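Local coordinates for Carboxylesterase/phospholipase family protein (PDB 4F21) that probably hydrolyses ester bonds as a serine hydrolase of the alpha/beta hydrolase superfamily, in its carboxylesterase/phospholipase branch, at residues A169-N172 with F173-K176; L197-V200 with L201-L205. All blocks are in the same frame, centred on the assembly; numbering follows the deposited sequence.

How the contacts relate
Contact 1 (169-176) comes first along the chain and closes before contact 2 (197-205) opens. Each is local, made by one continuous stretch of chain. Contact 1 is the short helix 170-173 and the loop after it, in the connection between strands 159-163 and 186-191. Contact 2 is the start of helix 199-210, in the next connection, between strands 186-191 and 216-221. They belong to successive connections of the central sheet of the alpha/beta hydrolase fold. The centres of contact 1 and contact 2 are about 17 Å apart. Their nearest atoms stay about 6 Å from each other, so the two do not touch. Contact 1 is a surface element, while contact 2 is partly buried and starts its helix just after Asp194, the probable triad acid.

Contact 1 (A169-N172 with F173-K176)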
loop_
_atom_site.group_PDB
_atom_site.type_symbol
_atom_site.label_atom_id
_atom_site.label_comp_id
_atom_site.label_asym_id
_atom_site.label_seq_id
_atom_site.Cartn_x
_atom_site.Cartn_y
_atom_site.Cartn_z
ATOM N N ALA A 169 -7.307 5.872 11.609
ATOM C CA ALA A 169 -7.132 7.309 11.820
ATOM C C ALA A 169 -7.654 8.138 10.651
ATOM O O ALA A 169 -7.067 9.158 10.292
ATOM C CB ALA A 169 -5.670 7.636 12.097
ATOM N N TRP A 170 -8.758 7.687 10.061
ATOM C CA TRP A 170 -9.356 8.366 8.918
ATOM C C TRP A 170 -9.744 9.802 9.260
ATOM O O TRP A 170 -9.762 10.668 8.389
ATOM C CB TRP A 170 -10.563 7.576 8.396
ATOM C CG TRP A 170 -11.319 8.257 7.289
ATOM C CD1 TRP A 170 -12.559 8.824 7.371
ATOM C CD2 TRP A 170 -10.883 8.445 5.936
ATOM N NE1 TRP A 170 -12.921 9.348 6.156
ATOM C CE2 TRP A 170 -11.910 9.130 5.258
ATOM C CE3 TRP A 170 -9.725 8.100 5.234
ATOM C CZ2 TRP A 170 -11.815 9.475 3.913
ATOM C CZ3 TRP A 170 -9.635 8.442 3.899
ATOM C CH2 TRP A 170 -10.672 9.122 3.252
ATOM N N ASP A 171 -10.035 10.053 10.533
ATOM C CA ASP A 171 -10.368 11.397 10.990
ATOM C C ASP A 171 -9.161 12.338 10.975
ATOM O O ASP A 171 -9.298 13.525 10.675
ATOM C CB ASP A 171 -10.997 11.356 12.385
ATOM C CG ASP A 171 -12.494 11.125 12.343
ATOM O OD1 ASP A 171 -12.985 10.603 11.319
ATOM O OD2 ASP A 171 -13.181 11.466 13.331
ATOM N N ASN A 172 -7.984 11.806 11.293
ATOM C CA ASN A 172 -6.772 12.618 11.361
ATOM C C ASN A 172 -6.156 12.952 10.006
ATOM O O ASN A 172 -5.425 13.935 9.878
ATOM C CB ASN A 172 -5.717 11.939 12.237
ATOM C CG ASN A 172 -5.923 12.205 13.713
ATOM O OD1 ASN A 172 -6.538 13.200 14.098
ATOM N ND2 ASN A 172 -5.400 11.322 14.549
ATOM N N PHE A 173 -6.451 12.136 8.999
ATOM C CA PHE A 173 -5.794 12.270 7.704
ATOM C C PHE A 173 -6.731 12.704 6.574
ATOM O O PHE A 173 -6.284 12.935 5.452
ATOM C CB PHE A 173 -5.103 10.956 7.325
ATOM C CG PHE A 173 -3.981 10.563 8.250
ATOM C CD1 PHE A 173 -2.665 10.858 7.931
ATOM C CD2 PHE A 173 -4.241 9.888 9.433
ATOM C CE1 PHE A 173 -1.633 10.493 8.775
ATOM C CE2 PHE A 173 -3.212 9.522 10.281
ATOM C CZ PHE A 173 -1.908 9.825 9.953
ATOM N N LYS A 174 -8.021 12.819 6.869
ATOM C CA LYS A 174 -9.018 13.103 5.835
ATOM C C LYS A 174 -8.916 14.509 5.243
ATOM O O LYS A 174 -9.263 14.722 4.081
ATOM C CB LYS A 174 -10.433 12.860 6.370
ATOM C CG LYS A 174 -10.794 13.711 7.577
ATOM C CD LYS A 174 -11.980 13.136 8.331
ATOM C CE LYS A 174 -13.163 12.895 7.415
ATOM N NZ LYS A 174 -14.300 12.297 8.160
ATOM N N GLY A 175 -8.447 15.464 6.038
ATOM C CA GLY A 175 -8.365 16.844 5.593
ATOM C C GLY A 175 -7.083 17.155 4.845
ATOM O O GLY A 175 -7.013 18.116 4.078
ATOM N N LYS A 176 -6.067 16.328 5.065
ATOM C CA LYS A 176 -4.750 16.552 4.486
ATOM C C LYS A 176 -4.643 15.989 3.073
ATOM O O LYS A 176 -3.548 15.928 2.507
ATOM C CB LYS A 176 -3.678 15.921 5.374
ATOM C CG LYS A 176 -3.783 16.312 6.839
ATOM C CD LYS A 176 -2.832 15.494 7.701
ATOM C CE LYS A 176 -1.379 15.738 7.320
ATOM N NZ LYS A 176 -0.974 17.155 7.540
#
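This is a local contact round one short helical turn at the protein surface, where Ala169 and Trp170 meet Phe173 and Lys174. The helix 170-173 lies in the connection between strands 159-163 and 186-191. Ala169 is its N-cap residue. Ala169 O accepts a hydrogen bond from Asn172 N (3.0 Å) and a weak one from Phe173 N (3.3 Å). The same oxygen, Ala169 O, lies in the plane of the Phe173 ring at its edge, 3.0 Å from Phe173 CD2. The methyl CB of Ala169 packs 3.6 Å from Phe173 CE2. The Phe173 ring is buried: it stacks on Tyr148 and reaches Ile114 of helix 111-126.

Trp170, Asp171 and Lys174 form the other half of the contact. Lys174 CG sits between its own backbone N and carbonyl carbon (chi1 59°), and the chain bends at chi3. Lys174 CB lies 3.1 Å from Trp170 O. The lysine crosses the indole at about a right angle. Its CB lies over one indole face, toward the rim, and Lys174 CE comes 3.8 Å from Trp170 NE1. The lysine lies alongside Asp171 and points the same way. Their salt bridge is long, with Asp171 OD1 3.8 Å from Lys174 NZ. Both residues are exposed, so solvent would probably weaken this charge pair, whereas the apolar Phe173 ring is buried.

Contact 2 (L197-V200 with L201-L205); sequences LPEV and LGHDL
The start of helix 199-210, the helix of a beta-alpha-beta crossover in the alpha/beta hydrolase fold, is packed by Leu201 against Leu197 and Pro198. The helix links strand 186-191 to strand 216-221. The bump here is Leu201 CD1. It rests in the notch formed by the two, 3.6 Å from Leu197 CD1 and 3.8 Å from Pro198 CD. Leu201 crosses Leu197 at about a right angle but runs beside the proline ring. Leu201 CG lies beside its backbone N (chi1 -58°), which turns the branch back toward the preceding residues. Val200 CG2 makes a looser contact, 4.5 Å from Leu201 CG. The backbone of Leu197 is held too: its O bonds to His190 NE2 and its N to Asp194 OD1, and Asp194 fits the acid of a probable Ser-His-Asp triad with Ser140 and His226.

Leu201 N bonds to Pro198 O from above the carbonyl plane. His203 N meets Glu199 O in the carbonyl plane at 2.9 Å, with an N-H...O angle of 168°. Asp204 N bonds weakly to Val200 O.

Glu199 reaches out as an extended chain and brings its carboxylate to the edge of the His203 ring. On the way, Glu199 CG passes 3.7 Å from His203 CD2. The ring also meets Tyr218, whose OH bonds weakly to Glu199 OE1. His203 NE2 donates to Glu199 OE1 at 3.1 Å, approaching from above the carboxylate plane, which is turned 39° from the imidazole.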
loop_
_atom_site.group_PDB
_atom_site.type_symbol
_atom_site.label_atom_id
_atom_site.label_comp_id
_atom_site.label_asym_id
_atom_site.label_seq_id
_atom_site.Cartn_x
_atom_site.Cartn_y
_atom_site.Cartn_z
ATOM N N LEU A 197 -7.801 -9.245 9.542
ATOM C CA LEU A 197 -8.209 -7.952 9.015
ATOM C C LEU A 197 -9.433 -8.166 8.124
ATOM O O LEU A 197 -9.300 -8.305 6.908
ATOM C CB LEU A 197 -7.052 -7.336 8.223
ATOM C CG LEU A 197 -6.930 -5.817 8.086
ATOM C CD1 LEU A 197 -7.782 -5.095 9.110
ATOM C CD2 LEU A 197 -5.473 -5.412 8.237
ATOM N N PRO A 198 -10.631 -8.206 8.736
ATOM C CA PRO A 198 -11.903 -8.558 8.084
ATOM C C PRO A 198 -12.187 -7.770 6.804
ATOM O O PRO A 198 -11.655 -6.677 6.621
ATOM C CB PRO A 198 -12.942 -8.236 9.161
ATOM C CG PRO A 198 -12.209 -8.416 10.444
ATOM C CD PRO A 198 -10.818 -7.911 10.167
ATOM N N GLU A 199 -13.037 -8.326 5.942
ATOM C CA GLU A 199 -13.263 -7.786 4.603
ATOM C C GLU A 199 -13.967 -6.429 4.581
ATOM O O GLU A 199 -13.690 -5.592 3.714
ATOM C CB GLU A 199 -14.043 -8.791 3.747
ATOM C CG GLU A 199 -14.078 -8.433 2.269
ATOM C CD GLU A 199 -15.098 -9.231 1.484
ATOM O OE1 GLU A 199 -15.325 -8.896 0.302
ATOM O OE2 GLU A 199 -15.671 -10.188 2.045
ATOM N N VAL A 200 -14.874 -6.214 5.530
ATOM C CA VAL A 200 -15.631 -4.962 5.611
ATOM C C VAL A 200 -14.741 -3.746 5.874
ATOM O O VAL A 200 -15.155 -2.607 5.661
ATOM C CB VAL A 200 -16.738 -5.027 6.684
ATOM C CG1 VAL A 200 -17.854 -5.958 6.238
ATOM C CG2 VAL A 200 -16.161 -5.468 8.022
ATOM N N LEU A 201 -13.520 -3.996 6.337
ATOM C CA LEU A 201 -12.546 -2.935 6.550
ATOM C C LEU A 201 -11.846 -2.580 5.238
ATOM O O LEU A 201 -11.434 -1.437 5.024
ATOM C CB LEU A 201 -11.538 -3.352 7.620
ATOM C CG LEU A 201 -12.173 -3.694 8.972
ATOM C CD1 LEU A 201 -11.128 -4.141 9.982
ATOM C CD2 LEU A 201 -12.964 -2.508 9.508
ATOM N N GLY A 202 -11.719 -3.572 4.360
ATOM C CA GLY A 202 -11.217 -3.342 3.018
ATOM C C GLY A 202 -12.262 -2.603 2.207
ATOM O O GLY A 202 -11.941 -1.684 1.444
ATOM N N HIS A 203 -13.519 -3.014 2.373
ATOM C CA HIS A 203 -14.644 -2.276 1.813
ATOM C C HIS A 203 -14.634 -0.863 2.369
ATOM O O HIS A 203 -14.961 0.086 1.667
ATOM C CB HIS A 203 -15.975 -2.946 2.164
ATOM C CG HIS A 203 -16.298 -4.140 1.323
ATOM N ND1 HIS A 203 -16.849 -4.035 0.065
ATOM C CD2 HIS A 203 -16.166 -5.466 1.566
ATOM C CE1 HIS A 203 -17.033 -5.244 -0.436
ATOM N NE2 HIS A 203 -16.626 -6.129 0.456
ATOM N N ASP A 204 -14.255 -0.732 3.637
ATOM C CA ASP A 204 -14.181 0.574 4.284
ATOM C C ASP A 204 -13.122 1.469 3.635
ATOM O O ASP A 204 -13.379 2.641 3.363
ATOM C CB ASP A 204 -13.910 0.419 5.784
ATOM C CG ASP A 204 -13.963 1.740 6.529
ATOM O OD1 ASP A 204 -14.807 2.591 6.176
ATOM O OD2 ASP A 204 -13.161 1.928 7.468
ATOM N N LEU A 205 -11.936 0.915 3.391
ATOM C CA LEU A 205 -10.869 1.654 2.718
ATOM C C LEU A 205 -11.280 2.052 1.302
ATOM O O LEU A 205 -11.150 3.214 0.911
ATOM C CB LEU A 205 -9.578 0.825 2.682
ATOM C CG LEU A 205 -8.344 1.370 1.948
ATOM C CD1 LEU A 205 -7.077 1.005 2.704
ATOM C CD2 LEU A 205 -8.262 0.837 0.523
#